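Local coordinates for protein listeriolysin O (PDB 4CDB) that forms oligomeric pores in cholesterol-containing host membranes, inserting after a major conformational change and so lysing the target cell, at residues Asn125-Ile130 and Glu153-Ala158; Gly406-Gln411 and Asn435-Asn440; Asn470-Gly475 and Lys481-Val486. One frame throughout, in Å; residues are numbered along the deposited sequence.

Contact 1: residues Asn125-Ile130 and Glu153-Ala158; sequences NQDNKI and EKYAQA
Asp127 meets two consecutive residues, Lys154 and Tyr155, in a small surface contact that shows how a single carboxylate can tie two loops together without any backbone pairing. The nearest pair of CA atoms, Asp127 and Lys154, is 9.7 Å apart, so side chains alone bridge the gap. The electrostatic part is a salt bridge: Lys154 NZ stands 3.3 Å from Asp127 OD1, weak as a hydrogen bond. The lysine reaches it with CG turned to the backbone N side (chi1 -79°), away from the carbonyl carbon, and an extended chain beyond. Topologically, Asp127 belongs to the loop joining antiparallel strands 114-118 and 129-132, while Lys154 and Tyr155 lie early in the loop after helix 137-152. Arg150, in the last part of that helix, ties the two elements together by donating to the carbonyl oxygens of Asp127 and Lys129. Within the first loop, Thr124 OG1 is hydrogen-bonded to the backbone N of Asp127. The part played by the tyrosine hydroxyl is less certain. It is directed at the Asp127 carboxylate, whose plane is nearly perpendicular to the ring, but the modelled approach is too close to be trusted, and the place of OD2 is doubtful. On one face of the ring, toward its rim, lies CB of the preceding Lys154, 3.5 Å above the plane, while Met123 and Thr124 also touch the tyrosine.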
loop_
_atom_site.group_PDB
_atom_site.type_symbol
_atom_site.label_atom_id
_atom_site.label_comp_id
_atom_site.label_asym_id
_atom_site.label_seq_id
_atom_site.Cartn_x
_atom_site.Cartn_y
_atom_site.Cartn_z
ATOM N N ASN A 125 -17.082 30.649 -16.879
ATOM C CA ASN A 125 -16.316 31.296 -15.818
ATOM C C ASN A 125 -17.176 32.184 -14.917
ATOM O O ASN A 125 -16.680 32.793 -13.970
ATOM C CB ASN A 125 -15.129 32.073 -16.397
ATOM C CG ASN A 125 -13.921 31.185 -16.649
ATOM O OD1 ASN A 125 -13.484 30.450 -15.762
ATOM N ND2 ASN A 125 -13.383 31.241 -17.863
ATOM N N GLN A 126 -18.469 32.241 -15.216
ATOM C CA GLN A 126 -19.421 32.946 -14.372
ATOM C C GLN A 126 -20.323 31.955 -13.638
ATOM O O GLN A 126 -20.797 32.236 -12.537
ATOM C CB GLN A 126 -20.267 33.916 -15.202
ATOM C CG GLN A 126 -19.477 35.041 -15.867
ATOM C CD GLN A 126 -18.726 34.593 -17.111
ATOM O OE1 GLN A 126 -19.174 33.705 -17.838
ATOM N NE2 GLN A 126 -17.577 35.210 -17.360
ATOM N N ASP A 127 -20.549 30.797 -14.255
ATOM C CA ASP A 127 -21.433 29.768 -13.703
ATOM C C ASP A 127 -20.790 28.936 -12.590
ATOM O O ASP A 127 -21.482 28.464 -11.686
ATOM C CB ASP A 127 -21.918 28.827 -14.813
ATOM C CG ASP A 127 -23.381 29.040 -15.166
ATOM O OD1 ASP A 127 -24.136 29.541 -14.306
ATOM O OD2 ASP A 127 -23.779 28.700 -16.302
ATOM N N ASN A 128 -19.476 28.744 -12.660
ATOM C CA ASN A 128 -18.793 27.872 -11.706
ATOM C C ASN A 128 -18.419 28.545 -10.381
ATOM O O ASN A 128 -17.793 27.925 -9.524
ATOM C CB ASN A 128 -17.560 27.220 -12.346
ATOM C CG ASN A 128 -16.594 28.235 -12.943
ATOM O OD1 ASN A 128 -16.608 29.411 -12.584
ATOM N ND2 ASN A 128 -15.747 27.777 -13.858
ATOM N N LYS A 129 -18.814 29.803 -10.212
ATOM C CA LYS A 129 -18.450 30.562 -9.018
ATOM C C LYS A 129 -19.670 31.016 -8.224
ATOM O O LYS A 129 -20.761 31.157 -8.774
ATOM C CB LYS A 129 -17.601 31.778 -9.398
ATOM C CG LYS A 129 -16.342 31.447 -10.183
ATOM C CD LYS A 129 -15.626 32.714 -10.630
ATOM C CE LYS A 129 -14.503 32.397 -11.609
ATOM N NZ LYS A 129 -13.529 31.422 -11.049
ATOM N N ILE A 130 -19.473 31.253 -6.930
ATOM C CA ILE A 130 -20.524 31.798 -6.073
ATOM C C ILE A 130 -19.925 32.482 -4.840
ATOM O O ILE A 130 -18.975 31.977 -4.238
ATOM C CB ILE A 130 -21.554 30.714 -5.658
ATOM C CG1 ILE A 130 -22.690 31.328 -4.832
ATOM C CG2 ILE A 130 -20.877 29.576 -4.904
ATOM C CD1 ILE A 130 -23.767 30.335 -4.442
ATOM N N GLU A 153 -28.361 20.958 -13.612
ATOM C CA GLU A 153 -29.529 21.543 -14.263
ATOM C C GLU A 153 -29.203 22.335 -15.531
ATOM O O GLU A 153 -30.092 22.931 -16.138
ATOM C CB GLU A 153 -30.296 22.434 -13.280
ATOM C CG GLU A 153 -30.889 21.690 -12.091
ATOM C CD GLU A 153 -31.572 22.615 -11.098
ATOM O OE1 GLU A 153 -31.604 23.841 -11.340
ATOM O OE2 GLU A 153 -32.080 22.114 -10.073
ATOM N N LYS A 154 -27.934 22.346 -15.927
ATOM C CA LYS A 154 -27.524 23.074 -17.126
ATOM C C LYS A 154 -26.577 22.274 -18.013
ATOM O O LYS A 154 -26.651 22.351 -19.239
ATOM C CB LYS A 154 -26.855 24.403 -16.761
ATOM C CG LYS A 154 -27.803 25.526 -16.390
ATOM C CD LYS A 154 -27.099 26.872 -16.499
ATOM C CE LYS A 154 -27.868 27.971 -15.786
ATOM N NZ LYS A 154 -27.119 29.259 -15.803
ATOM N N TYR A 155 -25.680 21.514 -17.392
ATOM C CA TYR A 155 -24.604 20.867 -18.132
ATOM C C TYR A 155 -24.635 19.345 -18.045
ATOM O O TYR A 155 -23.982 18.665 -18.836
ATOM C CB TYR A 155 -23.243 21.395 -17.657
ATOM C CG TYR A 155 -23.153 22.905 -17.656
ATOM C CD1 TYR A 155 -22.878 23.604 -18.825
ATOM C CD2 TYR A 155 -23.359 23.630 -16.490
ATOM C CE1 TYR A 155 -22.806 24.986 -18.829
ATOM C CE2 TYR A 155 -23.287 25.012 -16.486
ATOM C CZ TYR A 155 -23.010 25.685 -17.657
ATOM O OH TYR A 155 -22.938 27.059 -17.654
ATOM N N ALA A 156 -25.393 18.816 -17.089
ATOM C CA ALA A 156 -25.434 17.374 -16.853
ATOM C C ALA A 156 -25.836 16.584 -18.094
ATOM O O ALA A 156 -25.244 15.550 -18.399
ATOM C CB ALA A 156 -26.368 17.055 -15.697
ATOM N N GLN A 157 -26.841 17.078 -18.808
ATOM C CA GLN A 157 -27.312 16.413 -20.017
ATOM C C GLN A 157 -26.273 16.450 -21.138
ATOM O O GLN A 157 -26.215 15.548 -21.971
ATOM C CB GLN A 157 -28.637 17.020 -20.486
ATOM C CG GLN A 157 -29.813 16.734 -19.558
ATOM C CD GLN A 157 -30.285 15.288 -19.620
ATOM O OE1 GLN A 157 -29.844 14.509 -20.468
ATOM N NE2 GLN A 157 -31.191 14.926 -18.719
ATOM N N ALA A 158 -25.445 17.489 -21.145
ATOM C CA ALA A 158 -24.410 17.625 -22.166
ATOM C C ALA A 158 -23.180 16.779 -21.850
ATOM O O ALA A 158 -22.286 16.639 -22.682
ATOM C CB ALA A 158 -24.021 19.080 -22.330
#

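Contact 2: residues Gly406-Gln411 and Asn435-Asn440; sequences GNEIVQ and NARNIN. With NA (sodium ion), chain I.
The backbones that carry Glu408 and Val410 on one side and Arg437 on the other do not pair, because strand 391-402 runs between them in the antiparallel four-stranded sheet, bonding to Ile409 and Gln411 along one edge and to Asn435 and Arg437 along the other. The contact is thus made by side chains reaching across a middle strand, and both Glu408 and Arg437 touch Val400 of that strand on the way. Arg437 sets out with CG between its backbone N and carbonyl carbon (chi1 59°), then runs extended to NE, which brings its guanidinium over strand 391-402 toward strand 408-414. There NH2 comes to 3.9 Å from Glu408 OE1, a long salt bridge in which the carboxylate and guanidinium planes are turned 43° apart instead of lying flat against each other. A methyl of Val410, CG2, approaches the same NH2 at 4.3 Å, a loose apolar neighbour for the charged group. The other carboxylate oxygen looks elsewhere: Glu408 OE2 binds a sodium ion at 2.5 Å, and Tyr402 OH is the second protein ligand. This sheet belongs to the beta-sandwich domain of the cholesterol-dependent cytolysins. With one oxygen given to a metal cation and the other facing an arginine, the Glu408 carboxylate is shared between two positive charges, which would probably hold it ionised and limit its rotation, although the length of the arginine pairing suggests a modest grip.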
loop_
_atom_site.group_PDB
_atom_site.type_symbol
_atom_site.label_atom_id
_atom_site.label_comp_id
_atom_site.label_asym_id
_atom_site.label_seq_id
_atom_site.Cartn_x
_atom_site.Cartn_y
_atom_site.Cartn_z
ATOM N N GLY A 406 22.766 -15.271 11.375
ATOM C CA GLY A 406 22.229 -15.208 10.027
ATOM C C GLY A 406 23.099 -15.791 8.930
ATOM O O GLY A 406 22.658 -15.908 7.788
ATOM N N ASN A 407 24.332 -16.156 9.264
ATOM C CA ASN A 407 25.259 -16.684 8.267
ATOM C C ASN A 407 24.952 -18.132 7.902
ATOM O O ASN A 407 24.456 -18.893 8.729
ATOM C CB ASN A 407 26.702 -16.552 8.751
ATOM C CG ASN A 407 27.115 -15.109 8.953
ATOM O OD1 ASN A 407 26.625 -14.211 8.267
ATOM N ND2 ASN A 407 28.024 -14.878 9.892
ATOM N N GLU A 408 25.257 -18.505 6.662
ATOM C CA GLU A 408 24.975 -19.852 6.173
ATOM C C GLU A 408 25.889 -20.919 6.769
ATOM O O GLU A 408 27.084 -20.696 6.965
ATOM C CB GLU A 408 25.068 -19.906 4.646
ATOM C CG GLU A 408 23.858 -19.346 3.920
ATOM C CD GLU A 408 23.770 -19.834 2.486
ATOM O OE1 GLU A 408 24.738 -20.467 2.013
ATOM O OE2 GLU A 408 22.733 -19.590 1.835
ATOM N N ILE A 409 25.310 -22.081 7.051
ATOM C CA ILE A 409 26.078 -23.252 7.444
ATOM C C ILE A 409 25.761 -24.372 6.464
ATOM O O ILE A 409 24.620 -24.826 6.383
ATOM C CB ILE A 409 25.715 -23.737 8.860
ATOM C CG1 ILE A 409 25.035 -22.628 9.665
ATOM C CG2 ILE A 409 26.950 -24.267 9.577
ATOM C CD1 ILE A 409 24.539 -23.087 11.022
ATOM N N VAL A 410 26.767 -24.817 5.717
ATOM C CA VAL A 410 26.561 -25.862 4.720
ATOM C C VAL A 410 27.093 -27.212 5.199
ATOM O O VAL A 410 28.300 -27.394 5.351
ATOM C CB VAL A 410 27.227 -25.499 3.381
ATOM C CG1 VAL A 410 26.743 -26.428 2.282
ATOM C CG2 VAL A 410 26.923 -24.057 3.021
ATOM N N GLN A 411 26.183 -28.151 5.441
ATOM C CA GLN A 411 26.556 -29.505 5.836
ATOM C C GLN A 411 26.449 -30.454 4.652
ATOM O O GLN A 411 25.448 -30.451 3.938
ATOM C CB GLN A 411 25.653 -30.007 6.966
ATOM C CG GLN A 411 26.019 -29.507 8.352
ATOM C CD GLN A 411 25.034 -29.965 9.414
ATOM O OE1 GLN A 411 23.821 -29.917 9.212
ATOM N NE2 GLN A 411 25.555 -30.420 10.548
ATOM N N ASN A 435 15.776 -27.597 2.631
ATOM C CA ASN A 435 17.033 -26.862 2.538
ATOM C C ASN A 435 18.155 -27.661 1.876
ATOM O O ASN A 435 19.334 -27.351 2.053
ATOM C CB ASN A 435 17.475 -26.376 3.922
ATOM C CG ASN A 435 17.576 -27.505 4.935
ATOM O OD1 ASN A 435 16.779 -28.443 4.918
ATOM N ND2 ASN A 435 18.560 -27.418 5.823
ATOM N N ALA A 436 17.787 -28.685 1.113
ATOM C CA ALA A 436 18.774 -29.512 0.428
ATOM C C ALA A 436 19.000 -29.048 -1.007
ATOM O O ALA A 436 18.046 -28.794 -1.745
ATOM C CB ALA A 436 18.354 -30.973 0.449
ATOM N N ARG A 437 20.266 -28.938 -1.399
ATOM C CA ARG A 437 20.607 -28.589 -2.773
ATOM C C ARG A 437 21.854 -29.326 -3.256
ATOM O O ARG A 437 22.523 -30.006 -2.477
ATOM C CB ARG A 437 20.780 -27.075 -2.927
ATOM C CG ARG A 437 21.852 -26.458 -2.040
ATOM C CD ARG A 437 21.913 -24.949 -2.242
ATOM N NE ARG A 437 22.827 -24.293 -1.310
ATOM C CZ ARG A 437 24.073 -23.932 -1.602
ATOM N NH1 ARG A 437 24.568 -24.157 -2.810
ATOM N NH2 ARG A 437 24.824 -23.340 -0.683
ATOM N N ASN A 438 22.152 -29.185 -4.545
ATOM C CA ASN A 438 23.296 -29.848 -5.164
ATOM C C ASN A 438 23.272 -31.361 -4.971
ATOM O O ASN A 438 24.181 -31.940 -4.376
ATOM C CB ASN A 438 24.610 -29.255 -4.653
ATOM C CG ASN A 438 24.832 -27.837 -5.136
ATOM O OD1 ASN A 438 24.506 -27.503 -6.274
ATOM N ND2 ASN A 438 25.383 -26.995 -4.270
ATOM N N ILE A 439 22.215 -31.989 -5.476
ATOM C CA ILE A 439 22.054 -33.430 -5.362
ATOM C C ILE A 439 22.942 -34.155 -6.368
ATOM O O ILE A 439 22.918 -33.857 -7.564
ATOM C CB ILE A 439 20.579 -33.855 -5.553
ATOM C CG1 ILE A 439 19.777 -33.595 -4.277
ATOM C CG2 ILE A 439 20.484 -35.322 -5.920
ATOM C CD1 ILE A 439 19.322 -32.164 -4.106
ATOM N N ASN A 440 23.739 -35.097 -5.871
ATOM C CA ASN A 440 24.595 -35.912 -6.722
ATOM C C ASN A 440 24.132 -37.365 -6.742
ATOM O O ASN A 440 23.974 -37.988 -5.694
ATOM C CB ASN A 440 26.047 -35.833 -6.249
ATOM C CG ASN A 440 26.572 -34.411 -6.215
ATOM O OD1 ASN A 440 26.380 -33.643 -7.157
ATOM N ND2 ASN A 440 27.231 -34.051 -5.120
HETATM NA NA NA I . 20.262 -19.422 1.380
#

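Contact 3: residues Asn470-Gly475 and Lys481-Val486; sequences NISIWG and KYSNKV. With TAM (tris(hydroxyethyl)aminomethane), chain U.
The indole of Trp474 lies over Lys481, the two side chains crossing at about a right angle. With CG set between the backbone N and carbonyl carbon (chi1 65°), the indole folds over its partner. Lys481 CB then sits over the ring face, 3.6 Å from the centroid of the five-membered ring in a CH-pi contact, and Ser483 CB lies at the edge, in plane. The lysine continues past Gly475, and its NZ bonds to Tyr479 O. Farther along the same face, Ser472 CB is 3.5 Å from Ser483 OG. One water joins their hydroxyls and donates to Asn470 O at 2.8 Å. On the opposite face Ile471 and Asn484 run alongside each other in the same direction, with Ile471 CD1 3.2 Å from Asn484 OD1; the amide's ends bond to Arg469 and Asp460. Ile473 and Tyr482 cross at about a right angle, CG2 of the first 3.9 Å from CB of the second. Tyr482 OH closely approaches carbon C5 of tris(hydroxyethyl)aminomethane (3.3 Å), whose hydrogen bonds go to Asp459 and Asp460. Between the two faces run six backbone hydrogen bonds; the two at Trp474-Lys481 have donors well above the carbonyl planes. The connecting turn carries Thr477 and Leu478, the cholesterol-binding motif. Strand 468-475 also pairs in parallel with strand 362-385, and Ile471, Ile473 and Tyr482 pack on Ile458 of strand 452-463 in the facing sheet, as expected of a beta sandwich.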
loop_
_atom_site.group_PDB
_atom_site.type_symbol
_atom_site.label_atom_id
_atom_site.label_comp_id
_atom_site.label_asym_id
_atom_site.label_seq_id
_atom_site.Cartn_x
_atom_site.Cartn_y
_atom_site.Cartn_z
ATOM N N ASN A 470 12.961 -39.861 -9.721
ATOM C CA ASN A 470 12.973 -41.314 -9.836
ATOM C C ASN A 470 14.200 -41.834 -10.575
ATOM O O ASN A 470 14.316 -41.684 -11.792
ATOM C CB ASN A 470 11.697 -41.812 -10.515
ATOM C CG ASN A 470 10.444 -41.297 -9.841
ATOM O OD1 ASN A 470 10.033 -41.804 -8.797
ATOM N ND2 ASN A 470 9.826 -40.284 -10.436
ATOM N N ILE A 471 15.113 -42.442 -9.825
ATOM C CA ILE A 471 16.313 -43.030 -10.403
ATOM C C ILE A 471 16.105 -44.528 -10.584
ATOM O O ILE A 471 15.913 -45.260 -9.612
ATOM C CB ILE A 471 17.541 -42.805 -9.501
ATOM C CG1 ILE A 471 17.695 -41.320 -9.173
ATOM C CG2 ILE A 471 18.801 -43.349 -10.159
ATOM C CD1 ILE A 471 18.073 -40.470 -10.367
ATOM N N SER A 472 16.137 -44.986 -11.832
ATOM C CA SER A 472 15.955 -46.404 -12.120
ATOM C C SER A 472 17.116 -46.957 -12.934
ATOM O O SER A 472 17.622 -46.291 -13.836
ATOM C CB SER A 472 14.642 -46.636 -12.870
ATOM O OG SER A 472 13.534 -46.201 -12.099
ATOM N N ILE A 473 17.544 -48.170 -12.603
ATOM C CA ILE A 473 18.546 -48.866 -13.400
ATOM C C ILE A 473 18.078 -50.281 -13.716
ATOM O O ILE A 473 17.441 -50.934 -12.888
ATOM C CB ILE A 473 19.924 -48.919 -12.702
ATOM C CG1 ILE A 473 19.820 -49.600 -11.335
ATOM C CG2 ILE A 473 20.502 -47.523 -12.559
ATOM C CD1 ILE A 473 21.166 -49.826 -10.656
ATOM N N TRP A 474 18.388 -50.743 -14.922
ATOM C CA TRP A 474 18.033 -52.093 -15.340
ATOM C C TRP A 474 18.979 -52.576 -16.433
ATOM O O TRP A 474 20.076 -52.035 -16.591
ATOM C CB TRP A 474 16.572 -52.165 -15.800
ATOM C CG TRP A 474 16.251 -51.363 -17.032
ATOM C CD1 TRP A 474 16.137 -51.836 -18.309
ATOM C CD2 TRP A 474 15.987 -49.953 -17.103
ATOM N NE1 TRP A 474 15.824 -50.809 -19.168
ATOM C CE2 TRP A 474 15.726 -49.643 -18.454
ATOM C CE3 TRP A 474 15.949 -48.923 -16.157
ATOM C CZ2 TRP A 474 15.433 -48.345 -18.883
ATOM C CZ3 TRP A 474 15.656 -47.634 -16.586
ATOM C CH2 TRP A 474 15.403 -47.358 -17.936
ATOM N N GLY A 475 18.561 -53.592 -17.180
ATOM C CA GLY A 475 19.404 -54.149 -18.220
ATOM C C GLY A 475 20.317 -55.243 -17.703
ATOM O O GLY A 475 20.044 -55.857 -16.670
ATOM N N LYS A 481 21.004 -50.181 -18.427
ATOM C CA LYS A 481 20.226 -48.999 -18.777
ATOM C C LYS A 481 19.831 -48.227 -17.526
ATOM O O LYS A 481 19.852 -48.767 -16.419
ATOM C CB LYS A 481 18.972 -49.369 -19.570
ATOM C CG LYS A 481 19.238 -49.920 -20.958
ATOM C CD LYS A 481 19.333 -51.433 -20.932
ATOM C CE LYS A 481 19.487 -52.000 -22.330
ATOM N NZ LYS A 481 19.580 -53.485 -22.303
ATOM N N TYR A 482 19.471 -46.961 -17.709
ATOM C CA TYR A 482 19.057 -46.127 -16.593
ATOM C C TYR A 482 18.100 -45.027 -17.033
ATOM O O TYR A 482 18.035 -44.675 -18.213
ATOM C CB TYR A 482 20.274 -45.496 -15.911
ATOM C CG TYR A 482 20.800 -44.265 -16.617
ATOM C CD1 TYR A 482 21.619 -44.380 -17.731
ATOM C CD2 TYR A 482 20.476 -42.990 -16.169
ATOM C CE1 TYR A 482 22.100 -43.257 -18.381
ATOM C CE2 TYR A 482 20.950 -41.864 -16.810
ATOM C CZ TYR A 482 21.762 -42.003 -17.915
ATOM O OH TYR A 482 22.238 -40.883 -18.558
ATOM N N SER A 483 17.364 -44.483 -16.072
ATOM C CA SER A 483 16.543 -43.305 -16.313
ATOM C C SER A 483 16.566 -42.399 -15.088
ATOM O O SER A 483 16.495 -42.872 -13.952
ATOM C CB SER A 483 15.106 -43.701 -16.652
ATOM O OG SER A 483 14.479 -44.336 -15.554
ATOM N N ASN A 484 16.682 -41.098 -15.331
ATOM C CA ASN A 484 16.612 -40.097 -14.276
ATOM C C ASN A 484 15.484 -39.126 -14.596
ATOM O O ASN A 484 15.691 -38.131 -15.291
ATOM C CB ASN A 484 17.948 -39.357 -14.157
ATOM C CG ASN A 484 17.934 -38.271 -13.088
ATOM O OD1 ASN A 484 16.995 -38.159 -12.299
ATOM N ND2 ASN A 484 18.993 -37.470 -13.055
ATOM N N LYS A 485 14.290 -39.424 -14.092
ATOM C CA LYS A 485 13.102 -38.647 -14.432
ATOM C C LYS A 485 12.501 -37.933 -13.227
ATOM O O LYS A 485 12.576 -38.423 -12.098
ATOM C CB LYS A 485 12.059 -39.546 -15.094
ATOM C CG LYS A 485 12.571 -40.235 -16.344
ATOM C CD LYS A 485 11.506 -41.100 -16.988
ATOM C CE LYS A 485 12.025 -41.730 -18.272
ATOM N NZ LYS A 485 10.996 -42.568 -18.950
ATOM N N VAL A 486 11.899 -36.774 -13.482
ATOM C CA VAL A 486 11.352 -35.943 -12.415
ATOM C C VAL A 486 9.825 -35.956 -12.361
ATOM O O VAL A 486 9.151 -35.980 -13.394
ATOM C CB VAL A 486 11.843 -34.480 -12.525
ATOM C CG1 VAL A 486 13.336 -34.401 -12.270
ATOM C CG2 VAL A 486 11.506 -33.901 -13.890
HETATM C C TAM U . 26.803 -40.562 -18.525
HETATM C C1 TAM U . 28.132 -39.997 -19.019
HETATM C C2 TAM U . 26.470 -40.135 -17.096
HETATM C C3 TAM U . 26.851 -42.079 -18.681
HETATM C C4 TAM U . 28.760 -39.008 -18.044
HETATM C C5 TAM U . 24.962 -40.117 -16.865
HETATM C C6 TAM U . 27.228 -42.788 -17.384
HETATM N N TAM U . 25.745 -40.059 -19.400
HETATM O O4 TAM U . 30.048 -39.501 -17.657
HETATM O O5 TAM U . 24.696 -39.871 -15.480
HETATM O O6 TAM U . 28.607 -42.545 -17.080
HETATM O O HOH W 1 13.248 -43.601 -13.521
#

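All three contacts lie at the surface, yet they differ in how much backbone they use. Contact 3 is continuous strand pairing, with the isoleucines of one face buried between sheets. Contact 2 spans an intervening strand of the facing sheet, and contact 1 joins two loops at the far side of the chain's centre, about 71 Å and 80 Å, centre to centre, from contacts 2 and 3. The latter two share the beta-sandwich region but no strand. Charge pairing carries contacts 1 and 2, one through a lysine, weakly, the other through an arginine at long range beside a sodium ion, whereas contact 3 rests on backbone hydrogen bonds, with an indole-lysine CH-pi contact and isoleucine packing added.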